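Local atomic coordinates of PmbA-related protein (Thermotoga maritima, PDB entry 1VL4), a protein that belongs to the peptidase U62 family and may act as a metallopeptidase. Residues 59-64 with 79-84; 117-122 with 176-181; 233-238 with 364-369. All blocks are in the same frame, centred on the assembly; numbering follows the deposited sequence. Where two conformers were deposited one is given.

Contact 1. Residues 59-64 with 79-84; sequences GKFNVE and QVLENP
N62 and Q79 meet through their side-chain amides, and F61 and V63 meet L81 through carbon alone. The polar part is one hydrogen bond: NE2 of Q79 donates to OD1 of N62 at 3.2 Å, with an N-H...O angle of 160°. The acceptor lies almost in the amide plane of Q79, but the donor stands above the carbonyl plane of N62, and the two amide planes are 63° apart. With CG of Q79 anti to its carbonyl carbon (chi1 -82°) and the chain extended beyond it, the amide runs alongside the N62 side chain, pointing the same way. OE1 of the same amide accepts a hydrogen bond from the backbone N of F61 in the second subunit, so both ends of the group are engaged. Replacing Q79 with alanine removes the amide, and N62 OD1 would probably lose this donor and F61 N of the second subunit its acceptor. The backbone O of Q79 meets the F61 ring at its edge, 3.5 Å from CD2 of F61.

The apolar part centres on L81. CZ at the ring edge of F61 comes 3.6 Å from CG of L81, and CG2 of V63 lies 3.8 Å from CD2 of L81.

Strand 51-69 thus receives the connection between strand 72-78 and helix 84-93, while F15 and F18 of helix 15-29 pack on L81 and F37 of strand 32-48 meets the F61 ring edge-to-face.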
# COMPACT_ATOMS: atom_id res chain seq x y z
N GLY A 59 1.68 4.28 -19.18
CA GLY A 59 2.14 5.65 -19.10
C GLY A 59 1.24 6.49 -18.19
O GLY A 59 0.01 6.33 -18.19
N LYS A 60 1.88 7.35 -17.38
CA LYS A 60 1.21 8.11 -16.32
C LYS A 60 1.66 9.56 -16.38
O LYS A 60 2.74 9.85 -16.83
CB LYS A 60 1.59 7.56 -14.93
CG LYS A 60 1.16 6.12 -14.67
CD LYS A 60 1.63 5.66 -13.28
N PHE A 61 0.82 10.47 -15.88
CA PHE A 61 1.07 11.87 -15.97
C PHE A 61 0.33 12.54 -14.81
O PHE A 61 -0.86 12.32 -14.64
CB PHE A 61 0.48 12.32 -17.31
CG PHE A 61 0.48 13.75 -17.50
CD1 PHE A 61 1.68 14.42 -17.60
CD2 PHE A 61 -0.73 14.47 -17.52
CE1 PHE A 61 1.69 15.81 -17.74
CE2 PHE A 61 -0.74 15.83 -17.68
CZ PHE A 61 0.47 16.52 -17.80
N ASN A 62 1.04 13.30 -13.99
CA ASN A 62 0.44 14.04 -12.87
C ASN A 62 0.91 15.51 -12.90
O ASN A 62 2.10 15.76 -13.05
CB ASN A 62 0.91 13.41 -11.53
CG ASN A 62 0.05 12.24 -11.11
OD1 ASN A 62 -1.15 12.39 -10.78
ND2 ASN A 62 0.65 11.05 -11.13
N VAL A 63 -0.00 16.46 -12.76
CA VAL A 63 0.38 17.86 -12.60
C VAL A 63 -0.17 18.37 -11.25
O VAL A 63 -1.34 18.19 -10.97
CB VAL A 63 -0.15 18.69 -13.74
CG1 VAL A 63 0.24 20.10 -13.56
CG2 VAL A 63 0.43 18.19 -15.01
N GLU A 64 0.70 18.90 -10.40
CA GLU A 64 0.32 19.55 -9.17
C GLU A 64 0.43 21.06 -9.36
O GLU A 64 1.49 21.56 -9.75
CB GLU A 64 1.27 19.17 -8.03
CG GLU A 64 0.82 19.78 -6.68
CD GLU A 64 1.87 19.61 -5.56
OE1 GLU A 64 2.99 19.12 -5.81
OE2 GLU A 64 1.55 19.99 -4.42
N GLN A 79 -4.54 14.97 -13.64
CA GLN A 79 -3.87 14.11 -14.61
C GLN A 79 -4.30 14.57 -16.02
O GLN A 79 -4.10 13.85 -16.95
CB GLN A 79 -4.21 12.62 -14.37
CG GLN A 79 -3.38 12.01 -13.30
CD GLN A 79 -3.79 10.64 -12.87
OE1 GLN A 79 -4.70 10.02 -13.44
NE2 GLN A 79 -3.12 10.13 -11.83
N VAL A 80 -4.86 15.77 -16.15
CA VAL A 80 -5.29 16.31 -17.45
C VAL A 80 -4.84 17.76 -17.61
O VAL A 80 -5.13 18.61 -16.76
CB VAL A 80 -6.84 16.28 -17.63
CG1 VAL A 80 -7.23 16.84 -18.99
CG2 VAL A 80 -7.41 14.85 -17.48
N LEU A 81 -4.16 18.08 -18.71
CA LEU A 81 -3.68 19.43 -18.95
C LEU A 81 -4.75 20.24 -19.55
O LEU A 81 -4.63 20.67 -20.70
CB LEU A 81 -2.46 19.48 -19.91
CG LEU A 81 -1.04 19.37 -19.37
CD1 LEU A 81 -0.05 20.01 -20.33
CD2 LEU A 81 -0.92 20.02 -18.01
N GLU A 82 -5.82 20.48 -18.80
CA GLU A 82 -6.92 21.28 -19.32
C GLU A 82 -7.43 22.26 -18.27
O GLU A 82 -7.23 22.05 -17.06
CB GLU A 82 -8.07 20.37 -19.79
N ASN A 83 -8.06 23.32 -18.77
CA ASN A 83 -8.77 24.31 -17.97
C ASN A 83 -7.85 24.85 -16.88
O ASN A 83 -8.08 24.59 -15.70
CB ASN A 83 -10.05 23.70 -17.31
CG ASN A 83 -11.14 23.27 -18.33
OD1 ASN A 83 -12.10 23.99 -18.58
ND2 ASN A 83 -11.01 22.08 -18.86
N PRO A 84 -6.82 25.60 -17.27
CA PRO A 84 -5.95 26.15 -16.23
C PRO A 84 -6.67 27.09 -15.27
O PRO A 84 -6.31 27.16 -14.10
CB PRO A 84 -4.86 26.89 -17.03
CG PRO A 84 -5.54 27.20 -18.38
CD PRO A 84 -6.39 26.00 -18.63

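Contact 2. Residues 117-122 with 176-181; sequences ETYVGR and QMDGGF
D178 and T118 carry the hydrogen bonding between residues 117-122 and strand 172-188. The carboxylate of D178 receives two successive backbone amides. V120 N reaches OD1 at 2.7 Å with an N-H...O angle of 171°, approaching from above the carboxylate plane, whereas G121 N reaches OD2 at 2.8 Å on its syn side. CG of D178 sits between the backbone N and the carbonyl carbon (chi1 70°), which turns the carboxylate to the 119-121 backbone. A water bridges further along, donating to OD2 of D178 and accepting from R122 N, so one side chain serves two amides directly and a third through the water. These donors would be expected to stabilise its negative charge.

T118, just before Y119, adds two more bonds. Its carbonyl O accepts D178 N at 2.9 Å, and its OG1 donates to Q176 O at 2.6 Å, a short bond that ties the hydroxyl to the strand backbone. The CA of M177, 3.2 Å from T118 O, makes a CA-H...O contact with the same oxygen.

The Y119 ring packs against polar groups. The ring and the Q176 side chain lie side by side, their planes 18° apart, with OE1 of Q176 over one face. CD1 of Y119 comes 3.6 Å from CG of D178, and the two side chains cross at about a right angle. G121 N lies over the centre of a ring face, 3.9 Å above the plane.

The backbone of G121 has a positive phi, favourable for glycine and difficult for other residues. The arrangement is that of an irregular loop held on a long antiparallel strand by an aspartate accepting consecutive main-chain N-H groups, on the edge of strand 172-188 opposite its pairing with 148-167, the edge that strand 194-202 pairs with further along.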
# COMPACT_ATOMS: atom_id res chain seq x y z
N GLU A 117 24.19 11.83 -14.98
CA GLU A 117 23.71 11.00 -16.09
C GLU A 117 22.68 10.01 -15.58
O GLU A 117 22.97 8.86 -15.37
CB GLU A 117 24.87 10.32 -16.90
CG GLU A 117 24.32 9.92 -18.30
CD GLU A 117 25.21 9.02 -19.17
OE1 GLU A 117 25.97 8.17 -18.64
OE2 GLU A 117 25.07 9.14 -20.40
N THR A 118 21.48 10.50 -15.33
CA THR A 118 20.39 9.73 -14.77
C THR A 118 19.53 9.15 -15.89
O THR A 118 18.76 8.27 -15.64
CB THR A 118 19.52 10.59 -13.83
OG1 THR A 118 19.14 11.82 -14.49
CG2 THR A 118 20.31 10.96 -12.57
N TYR A 119 19.71 9.63 -17.12
CA TYR A 119 18.91 9.12 -18.23
C TYR A 119 19.85 8.64 -19.27
O TYR A 119 20.58 9.43 -19.84
CB TYR A 119 18.03 10.23 -18.78
CG TYR A 119 17.28 9.78 -20.00
CD1 TYR A 119 16.24 8.84 -19.88
CD2 TYR A 119 17.68 10.17 -21.26
CE1 TYR A 119 15.57 8.38 -21.02
CE2 TYR A 119 17.02 9.70 -22.40
CZ TYR A 119 15.98 8.80 -22.27
OH TYR A 119 15.31 8.34 -23.41
N VAL A 120 19.83 7.36 -19.55
CA VAL A 120 20.68 6.79 -20.60
C VAL A 120 19.94 6.50 -21.88
O VAL A 120 20.49 6.71 -22.92
CB VAL A 120 21.47 5.58 -20.07
CG1 VAL A 120 22.32 4.94 -21.15
CG2 VAL A 120 22.37 6.05 -18.90
N GLY A 121 18.70 6.02 -21.83
CA GLY A 121 17.93 5.78 -23.04
C GLY A 121 18.04 4.39 -23.65
O GLY A 121 17.48 4.13 -24.69
N ARG A 122 18.74 3.47 -23.01
CA ARG A 122 18.89 2.15 -23.59
C ARG A 122 17.76 1.17 -23.23
O ARG A 122 17.45 0.31 -24.04
CB ARG A 122 20.26 1.59 -23.26
CG ARG A 122 21.40 2.45 -23.88
CD ARG A 122 22.73 1.79 -23.82
NE ARG A 122 22.71 0.50 -24.48
CZ ARG A 122 22.79 0.32 -25.80
NH1 ARG A 122 22.90 1.37 -26.63
NH2 ARG A 122 22.76 -0.92 -26.31
N GLN A 176 15.36 14.00 -16.28
CA GLN A 176 14.81 12.75 -16.68
C GLN A 176 15.71 11.69 -16.15
O GLN A 176 16.94 11.94 -15.94
CB GLN A 176 14.77 12.56 -18.19
CG GLN A 176 14.02 13.48 -18.97
CD GLN A 176 13.95 12.96 -20.37
OE1 GLN A 176 13.22 12.02 -20.66
NE2 GLN A 176 14.80 13.50 -21.22
N MET A 177 15.12 10.56 -15.77
CA MET A 177 15.83 9.40 -15.17
C MET A 177 15.27 8.13 -15.80
O MET A 177 14.05 8.03 -16.00
CB MET A 177 15.71 9.33 -13.61
CG MET A 177 14.44 8.73 -13.07
SD MET A 177 14.06 7.04 -13.64
CE MET A 177 15.30 6.03 -12.72
N ASP A 178 16.13 7.15 -16.05
CA ASP A 178 15.68 5.84 -16.43
C ASP A 178 16.45 4.74 -15.68
O ASP A 178 17.39 5.03 -14.92
CB ASP A 178 15.67 5.66 -17.95
CG ASP A 178 17.04 5.58 -18.59
OD1 ASP A 178 18.08 5.93 -18.00
OD2 ASP A 178 17.04 5.18 -19.74
N GLY A 179 15.96 3.51 -15.78
CA GLY A 179 16.60 2.41 -15.10
C GLY A 179 15.71 1.22 -15.08
O GLY A 179 14.62 1.23 -15.63
N GLY A 180 16.22 0.16 -14.48
CA GLY A 180 15.54 -1.13 -14.44
C GLY A 180 16.13 -2.01 -13.37
O GLY A 180 17.15 -1.67 -12.75
N PHE A 181 15.53 -3.18 -13.23
CA PHE A 181 15.64 -4.10 -12.08
C PHE A 181 15.29 -5.47 -12.62
O PHE A 181 14.37 -5.62 -13.46
CB PHE A 181 14.63 -3.57 -11.04
CG PHE A 181 14.24 -4.48 -9.93
CD1 PHE A 181 14.97 -4.47 -8.72
CD2 PHE A 181 13.06 -5.23 -9.99
CE1 PHE A 181 14.56 -5.27 -7.61
CE2 PHE A 181 12.63 -6.02 -8.93
CZ PHE A 181 13.39 -6.03 -7.70
O HOH W 1 18.79 2.91 -20.06

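Contact 3. Residues 233-238 with 364-369; sequences GKYPVL and RGVVIT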
# COMPACT_ATOMS: atom_id res chain seq x y z
N GLY A 233 21.32 -16.24 22.29
CA GLY A 233 22.42 -15.66 23.01
C GLY A 233 22.88 -14.41 22.30
O GLY A 233 22.28 -13.97 21.34
N LYS A 234 23.96 -13.84 22.80
CA LYS A 234 24.59 -12.69 22.20
C LYS A 234 25.76 -13.19 21.32
O LYS A 234 26.59 -13.94 21.80
CB LYS A 234 25.03 -11.74 23.31
CG LYS A 234 23.86 -10.99 23.94
CD LYS A 234 24.12 -10.61 25.40
N TYR A 235 25.76 -12.87 20.04
CA TYR A 235 26.88 -13.25 19.17
C TYR A 235 27.41 -12.08 18.37
O TYR A 235 26.66 -11.16 18.06
CB TYR A 235 26.50 -14.33 18.17
CG TYR A 235 25.99 -15.60 18.74
CD1 TYR A 235 24.64 -15.75 18.99
CD2 TYR A 235 26.82 -16.67 18.99
CE1 TYR A 235 24.13 -16.91 19.52
CE2 TYR A 235 26.30 -17.85 19.55
CZ TYR A 235 24.95 -17.95 19.79
OH TYR A 235 24.36 -19.11 20.29
N PRO A 236 28.71 -12.13 18.00
CA PRO A 236 29.19 -11.21 16.97
C PRO A 236 28.40 -11.49 15.68
O PRO A 236 28.03 -12.66 15.43
CB PRO A 236 30.68 -11.55 16.81
CG PRO A 236 31.01 -12.53 17.86
CD PRO A 236 29.74 -13.08 18.43
N VAL A 237 28.07 -10.45 14.94
CA VAL A 237 27.26 -10.58 13.74
C VAL A 237 27.95 -9.93 12.56
O VAL A 237 28.24 -8.72 12.58
CB VAL A 237 25.83 -9.98 13.93
CG1 VAL A 237 25.11 -9.87 12.59
CG2 VAL A 237 24.99 -10.84 14.91
N LEU A 238 28.23 -10.74 11.54
CA LEU A 238 28.66 -10.17 10.26
C LEU A 238 27.37 -9.96 9.43
O LEU A 238 26.77 -10.91 8.93
CB LEU A 238 29.64 -11.09 9.57
CG LEU A 238 30.07 -10.83 8.12
CD1 LEU A 238 30.28 -9.38 7.86
CD2 LEU A 238 31.36 -11.67 7.87
N ARG A 364 34.42 -16.38 14.71
CA ARG A 364 33.35 -17.20 15.25
C ARG A 364 32.10 -16.37 15.56
O ARG A 364 32.15 -15.41 16.30
CB ARG A 364 33.85 -17.93 16.47
CG ARG A 364 32.95 -19.01 16.98
CD ARG A 364 33.67 -19.74 18.08
NE ARG A 364 32.82 -20.75 18.69
CZ ARG A 364 31.84 -20.48 19.55
NH1 ARG A 364 31.56 -19.23 19.90
NH2 ARG A 364 31.12 -21.48 20.05
N GLY A 365 30.97 -16.74 15.00
CA GLY A 365 29.82 -15.87 15.10
C GLY A 365 28.76 -16.14 14.05
O GLY A 365 28.79 -17.19 13.39
N VAL A 366 27.84 -15.20 13.92
CA VAL A 366 26.72 -15.33 13.00
C VAL A 366 26.91 -14.42 11.80
O VAL A 366 27.35 -13.28 11.94
CB VAL A 366 25.40 -14.94 13.69
CG1 VAL A 366 24.23 -15.07 12.69
CG2 VAL A 366 25.17 -15.82 14.92
N VAL A 367 26.58 -14.94 10.62
CA VAL A 367 26.44 -14.12 9.42
C VAL A 367 24.93 -13.97 9.17
O VAL A 367 24.21 -14.94 9.11
CB VAL A 367 27.12 -14.76 8.20
CG1 VAL A 367 26.71 -14.03 6.90
CG2 VAL A 367 28.65 -14.79 8.37
N ILE A 368 24.46 -12.74 9.05
CA ILE A 368 23.07 -12.50 8.69
C ILE A 368 23.04 -11.92 7.29
O ILE A 368 23.63 -10.87 7.02
CB ILE A 368 22.35 -11.64 9.76
CG1 ILE A 368 21.95 -12.56 10.90
CG2 ILE A 368 21.07 -10.93 9.20
CD1 ILE A 368 21.88 -11.88 12.16
N THR A 369 22.35 -12.65 6.41
CA THR A 369 22.29 -12.32 4.98
C THR A 369 21.00 -11.64 4.55
O THR A 369 21.00 -10.94 3.56
CB THR A 369 22.43 -13.58 4.10
OG1 THR A 369 21.45 -14.55 4.52
CG2 THR A 369 23.84 -14.17 4.24
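Strands 233-239 and 365-372 run parallel here, the axes of the two short segments 35° apart and 4.6 Å at closest approach, with bridges pairing V237 with V366 and L238 with V367. Three backbone bonds establish this register: V366 N to P236 O at 3.0 Å, L238 N to V366 O at 2.7 Å, and I368 N to L238 O at 2.9 Å. The first is nearly straight, with an N-H...O angle of 176°.

On the face carrying V237 and V366, CG1 of V237 touches CD1 of I368 at 3.8 Å. V366 directs CG2 to the CB of Y235, also at 3.8 Å. That methyl lies anti to the V366 carbonyl carbon and beside its backbone N, the placement that brings it to the base of the tyrosine ring. Y235 OH bonds to P231 O, and its ring meets W393. On the face of L238 and V367 the two side chains lie side by side, CB of L238 being 4.0 Å from CG2 of V367, with L358 and L359 of helix 355-362 against L238. Beside R364, CG of P236 lies 3.5 Å from R364 O. A CB on G365 would clash with P236 O.

Chemically, the junction has no salt bridge across it; the contact is held by main-chain hydrogen bonds, with aliphatic contacts on both faces.

In the fold
From the N terminus, contact 1 closes first: strand 51-69 turns back through strand 72-78, and residues 79-84 return against it at the edge of the six-stranded antiparallel sheet, beside the second subunit. Contact 2 follows, closing a 53-residue excursion through helix 128-143 and strand 148-167 so that residues 117-122 meet strand 172-188 of that same sheet; the two centres lie about 23 Å apart. Contact 3 spans 125 intervening residues and joins two strands of the mixed C-terminal sheet. The three closures are in series, neither nested nor crossing. Contact 3 lies across the chain's centre from the other two, its centre about 52 Å from that of contact 1.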